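Side-chain contacts in metallo-beta-lactamase FIM-1 (Pseudomonas aeruginosa, PDB 6V3Q), which probably hydrolyses beta-lactam antibiotics to substituted beta-amino acids with the help of zinc, and so confers antibiotic resistance: residues 123-126 / 127-131; 166-169 / 170-173. All coordinates share one frame; numbering follows the deposited sequence.

Both contacts are tight reversals of one chain, each closed by a four-residue beta turn, but their settings differ. Contact 1 (123-126 / 127-131) is a surface feature between strand 120-121 of one sheet and strand 129-130 of the other. Contact 2 (166-169 / 170-173) is partly buried, in the loop between strand 159-161 and helix 185-195, beside the zinc site and against a second subunit. A carboxylate accepting from backbone and hydroxyl groups organises contact 1; in contact 2 an arginine donates to a backbone carbonyl. The nearest atoms of the two are about 15 Å apart, so they do not touch, and their centres are 28 Å apart.

Contact 1 of 2, residues 123-126 / 127-131; sequences IFDS and EHSTS
Asp125 and Ser129 face each other where the chain doubles back, the two arms running 157° apart in direction. Asp125 N donates to Ser129 O over 3.0 Å, nearly straight at 170°, and His128 N returns a 2.8 Å bond to Asp125 O. Asp125 to His128 form a type I turn, and His128, with positive phi, occupies the bulge position of a type I plus G1 beta bulge. The Asp125 carboxylate folds inward over this turn, its CG between the backbone N and carbonyl carbon (chi1 64°). Asp125 OD2 accepts Ser129 N at 2.8 Å and Ser129 OG at 3.1 Å, both from the same face of the carboxylate plane; Glu127 N adds a weak bond. Two firm bonds and a weak one thus converge on OD2 and fix the place of that oxygen. In the metallo-beta-lactamase sandwich this reversal leads from edge strand 120-121 of one sheet to edge strand 129-130 of the other. At the exposed tip, Ser126 OG donates to Glu127 OE2 over 3.0 Å. On the inner side Phe124 CD2 rests 3.4 Å from His128 O, while Phe124 CE2 meets Thr130 CG2 at 3.7 Å; Phe124 and Thr130 both also touch Ile138 of the neighbouring strand.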
ATOM      1  N   ILE A 123     -26.113 -12.837  19.782  1.00 68.44           N
ATOM      2  CA  ILE A 123     -27.564 -12.832  19.923  1.00 69.66           C
ATOM      3  C   ILE A 123     -27.988 -11.395  20.193  1.00 74.62           C
ATOM      4  O   ILE A 123     -27.764 -10.868  21.290  1.00 84.06           O
ATOM      5  CB  ILE A 123     -28.047 -13.776  21.034  1.00 72.32           C
ATOM      6  CG1 ILE A 123     -27.622 -15.215  20.729  1.00 77.70           C
ATOM      7  CG2 ILE A 123     -29.559 -13.693  21.187  1.00 78.46           C
ATOM      8  CD1 ILE A 123     -28.282 -16.255  21.607  1.00 78.75           C
ATOM      9  N   PHE A 124     -28.598 -10.762  19.197  1.00 65.68           N
ATOM     10  CA  PHE A 124     -29.021  -9.375  19.303  1.00 64.97           C
ATOM     11  C   PHE A 124     -30.444  -9.287  19.836  1.00 70.18           C
ATOM     12  O   PHE A 124     -31.274 -10.169  19.601  1.00 77.91           O
ATOM     13  CB  PHE A 124     -28.938  -8.681  17.943  1.00 61.93           C
ATOM     14  CG  PHE A 124     -27.534  -8.492  17.443  1.00 61.32           C
ATOM     15  CD1 PHE A 124     -26.975  -9.381  16.539  1.00 57.54           C
ATOM     16  CD2 PHE A 124     -26.772  -7.419  17.875  1.00 54.85           C
ATOM     17  CE1 PHE A 124     -25.680  -9.205  16.080  1.00 54.45           C
ATOM     18  CE2 PHE A 124     -25.479  -7.238  17.420  1.00 55.74           C
ATOM     19  CZ  PHE A 124     -24.933  -8.131  16.522  1.00 57.94           C
ATOM     20  N   ASP A 125     -30.718  -8.208  20.565  1.00 66.75           N
ATOM     21  CA  ASP A 125     -32.057  -7.954  21.066  1.00 72.00           C
ATOM     22  C   ASP A 125     -32.856  -7.192  20.007  1.00 72.50           C
ATOM     23  O   ASP A 125     -32.374  -6.928  18.903  1.00 71.24           O
ATOM     24  CB  ASP A 125     -31.995  -7.207  22.402  1.00 79.65           C
ATOM     25  CG  ASP A 125     -31.378  -5.816  22.285  1.00 84.66           C
ATOM     26  OD1 ASP A 125     -31.370  -5.092  23.305  1.00 89.86           O
ATOM     27  OD2 ASP A 125     -30.919  -5.434  21.187  1.00 83.24           O
ATOM     28  N   SER A 126     -34.095  -6.828  20.347  1.00 74.10           N
ATOM     29  CA  SER A 126     -34.962  -6.163  19.380  1.00 80.39           C
ATOM     30  C   SER A 126     -34.446  -4.788  18.973  1.00 81.28           C
ATOM     31  O   SER A 126     -34.909  -4.241  17.968  1.00 84.34           O
ATOM     32  CB  SER A 126     -36.382  -6.050  19.941  1.00 82.00           C
ATOM     33  OG  SER A 126     -36.376  -5.449  21.223  1.00 83.79           O
ATOM     34  N   GLU A 127     -33.505  -4.216  19.723  1.00 82.82           N
ATOM     35  CA  GLU A 127     -32.861  -2.966  19.345  1.00 82.67           C
ATOM     36  C   GLU A 127     -31.530  -3.185  18.635  1.00 70.32           C
ATOM     37  O   GLU A 127     -30.765  -2.228  18.469  1.00 67.84           O
ATOM     38  CB  GLU A 127     -32.662  -2.071  20.571  1.00 93.93           C
ATOM     39  CG  GLU A 127     -33.901  -1.278  20.955  1.00109.95           C
ATOM     40  CD  GLU A 127     -34.572  -1.801  22.208  1.00126.16           C
ATOM     41  OE1 GLU A 127     -34.287  -1.270  23.302  1.00133.63           O
ATOM     42  OE2 GLU A 127     -35.386  -2.740  22.102  1.00134.21           O
ATOM     43  N   HIS A 128     -31.243  -4.421  18.211  1.00 63.45           N
ATOM     44  CA  HIS A 128     -30.064  -4.746  17.405  1.00 60.08           C
ATOM     45  C   HIS A 128     -28.763  -4.483  18.158  1.00 58.22           C
ATOM     46  O   HIS A 128     -27.739  -4.153  17.554  1.00 61.94           O
ATOM     47  CB  HIS A 128     -30.072  -3.985  16.075  1.00 57.47           C
ATOM     48  CG  HIS A 128     -31.398  -3.991  15.379  1.00 63.37           C
ATOM     49  ND1 HIS A 128     -31.912  -5.112  14.765  1.00 65.95           N
ATOM     50  CD2 HIS A 128     -32.313  -3.009  15.196  1.00 65.28           C
ATOM     51  CE1 HIS A 128     -33.086  -4.822  14.234  1.00 68.21           C
ATOM     52  NE2 HIS A 128     -33.352  -3.552  14.481  1.00 70.23           N
ATOM     53  N   SER A 129     -28.792  -4.626  19.481  1.00 55.59           N
ATOM     54  CA  SER A 129     -27.611  -4.477  20.314  1.00 62.19           C
ATOM     55  C   SER A 129     -27.446  -5.718  21.182  1.00 60.48           C
ATOM     56  O   SER A 129     -28.362  -6.529  21.332  1.00 62.51           O
ATOM     57  CB  SER A 129     -27.699  -3.219  21.190  1.00 63.02           C
ATOM     58  OG  SER A 129     -28.913  -3.192  21.921  1.00 73.57           O
ATOM     59  N   THR A 130     -26.251  -5.860  21.744  1.00 57.86           N
ATOM     60  CA  THR A 130     -25.963  -6.891  22.729  1.00 62.67           C
ATOM     61  C   THR A 130     -24.837  -6.394  23.622  1.00 57.96           C
ATOM     62  O   THR A 130     -23.851  -5.840  23.131  1.00 56.71           O
ATOM     63  CB  THR A 130     -25.574  -8.227  22.076  1.00 64.12           C
ATOM     64  OG1 THR A 130     -24.993  -9.089  23.063  1.00 69.14           O
ATOM     65  CG2 THR A 130     -24.572  -8.015  20.955  1.00 59.65           C
ATOM     66  N   SER A 131     -25.006  -6.568  24.933  1.00 58.79           N
ATOM     67  CA  SER A 131     -23.983  -6.221  25.910  1.00 61.82           C
ATOM     68  C   SER A 131     -23.197  -7.440  26.378  1.00 60.82           C
ATOM     69  O   SER A 131     -22.666  -7.436  27.494  1.00 61.51           O
ATOM     70  CB  SER A 131     -24.613  -5.507  27.107  1.00 64.15           C
ATOM     71  OG  SER A 131     -25.021  -4.195  26.762  1.00 68.03           O
TER

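Contact 2 of 2, residues 166-169 / 170-173; sequences IRPS and GSTS
Ser171 lays its hydroxyl against the ring of Pro168, OG nearest to CD. The overlap sits inside a type II beta turn from Pro168 to Ser171, closed by Ser171 N donating to Pro168 O over 3.1 Å from above the carbonyl plane. Ser171 OG, turned anti to its own carbonyl carbon (chi1 -53°), points back at the same oxygen; that approach is so short in the model that the exact position of OG is doubtful. Gly170 takes the third turn position with positive phi, where the lack of a side chain keeps Ser169 O unobstructed.

The turn belongs to the loop that follows the zinc ligand Cys164, present here as cysteinesulfonic acid, and it forms part of the surroundings of the active site. The Arg167 side chain lies about 8 Å from the zinc ion and about 6 Å from that of His145, another zinc ligand. The second subunit packs directly on the turn: its Trp31 donates through NE1 to Ser169 O, and its Glu29 accepts from Thr172 OG1. Glu29 of that subunit also packs on Arg167 and would probably offset part of its charge.

Arg167 bends at chi2 and chi3, which brings its guanidinium under the turn, one face against Pro168 CD. Arg167 NE donates to Ser173 O over 3.0 Å, on a carbonyl lone pair and with the oxygen 18° out of the guanidinium plane; Arg167 NH1 adds a weak bond of 3.4 Å to that same Ser173 O.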
ATOM      1  N   ILE A 166     -17.407   2.334   7.870  1.00 56.12           N
ATOM      2  CA  ILE A 166     -17.022   3.739   7.843  1.00 55.72           C
ATOM      3  C   ILE A 166     -15.771   3.876   6.988  1.00 56.65           C
ATOM      4  O   ILE A 166     -14.808   3.115   7.150  1.00 59.98           O
ATOM      5  CB  ILE A 166     -16.792   4.284   9.262  1.00 58.08           C
ATOM      6  CG1 ILE A 166     -18.058   4.115  10.104  1.00 58.32           C
ATOM      7  CG2 ILE A 166     -16.374   5.748   9.209  1.00 57.02           C
ATOM      8  CD1 ILE A 166     -19.284   4.774   9.514  1.00 55.54           C
ATOM      9  N   ARG A 167     -15.787   4.838   6.074  1.00 51.54           N
ATOM     10  CA  ARG A 167     -14.677   5.034   5.156  1.00 52.73           C
ATOM     11  C   ARG A 167     -13.585   5.880   5.806  1.00 56.33           C
ATOM     12  O   ARG A 167     -13.869   6.726   6.657  1.00 57.22           O
ATOM     13  CB  ARG A 167     -15.162   5.705   3.877  1.00 54.46           C
ATOM     14  CG  ARG A 167     -16.016   4.797   3.007  1.00 53.99           C
ATOM     15  CD  ARG A 167     -15.237   3.556   2.611  1.00 54.34           C
ATOM     16  NE  ARG A 167     -14.207   3.855   1.620  1.00 57.49           N
ATOM     17  CZ  ARG A 167     -13.130   3.104   1.410  1.00 68.52           C
ATOM     18  NH1 ARG A 167     -12.246   3.452   0.485  1.00 73.69           N
ATOM     19  NH2 ARG A 167     -12.927   2.010   2.132  1.00 67.89           N
ATOM     20  N   PRO A 168     -12.324   5.651   5.436  1.00 60.01           N
ATOM     21  CA  PRO A 168     -11.232   6.454   6.002  1.00 59.98           C
ATOM     22  C   PRO A 168     -11.393   7.927   5.660  1.00 59.91           C
ATOM     23  O   PRO A 168     -12.003   8.291   4.652  1.00 62.65           O
ATOM     24  CB  PRO A 168      -9.979   5.866   5.343  1.00 62.49           C
ATOM     25  CG  PRO A 168     -10.389   4.499   4.884  1.00 62.67           C
ATOM     26  CD  PRO A 168     -11.833   4.611   4.516  1.00 58.56           C
ATOM     27  N   SER A 169     -10.839   8.779   6.521  1.00 59.46           N
ATOM     28  CA  SER A 169     -10.870  10.210   6.257  1.00 63.53           C
ATOM     29  C   SER A 169     -10.075  10.526   4.997  1.00 64.98           C
ATOM     30  O   SER A 169      -9.008   9.955   4.754  1.00 59.48           O
ATOM     31  CB  SER A 169     -10.307  10.983   7.448  1.00 65.72           C
ATOM     32  OG  SER A 169      -8.899  10.847   7.515  1.00 68.65           O
ATOM     33  N   GLY A 170     -10.599  11.445   4.190  1.00 66.21           N
ATOM     34  CA  GLY A 170     -10.009  11.759   2.908  1.00 64.45           C
ATOM     35  C   GLY A 170     -10.469  10.878   1.772  1.00 62.82           C
ATOM     36  O   GLY A 170     -10.025  11.078   0.632  1.00 64.99           O
ATOM     37  N   SER A 171     -11.347   9.917   2.040  1.00 62.29           N
ATOM     38  CA  SER A 171     -11.805   9.010   0.999  1.00 66.80           C
ATOM     39  C   SER A 171     -12.695   9.740   0.004  1.00 67.32           C
ATOM     40  O   SER A 171     -13.515  10.582   0.379  1.00 70.67           O
ATOM     41  CB  SER A 171     -12.563   7.837   1.616  1.00 68.61           C
ATOM     42  OG  SER A 171     -11.785   7.216   2.625  1.00 78.23           O
ATOM     43  N   THR A 172     -12.517   9.417  -1.277  1.00 68.69           N
ATOM     44  CA  THR A 172     -13.390   9.907  -2.331  1.00 68.89           C
ATOM     45  C   THR A 172     -14.178   8.792  -3.005  1.00 71.73           C
ATOM     46  O   THR A 172     -14.893   9.058  -3.977  1.00 78.04           O
ATOM     47  CB  THR A 172     -12.585  10.681  -3.389  1.00 69.32           C
ATOM     48  OG1 THR A 172     -11.683   9.794  -4.062  1.00 75.55           O
ATOM     49  CG2 THR A 172     -11.790  11.814  -2.745  1.00 70.10           C
ATOM     50  N   SER A 173     -14.075   7.556  -2.516  1.00 70.80           N
ATOM     51  CA  SER A 173     -14.825   6.426  -3.047  1.00 72.78           C
ATOM     52  C   SER A 173     -15.162   5.480  -1.902  1.00 67.35           C
ATOM     53  O   SER A 173     -14.626   5.594  -0.796  1.00 66.13           O
ATOM     54  CB  SER A 173     -14.041   5.688  -4.144  1.00 79.00           C
ATOM     55  OG  SER A 173     -12.951   4.966  -3.600  1.00 82.19           O
TER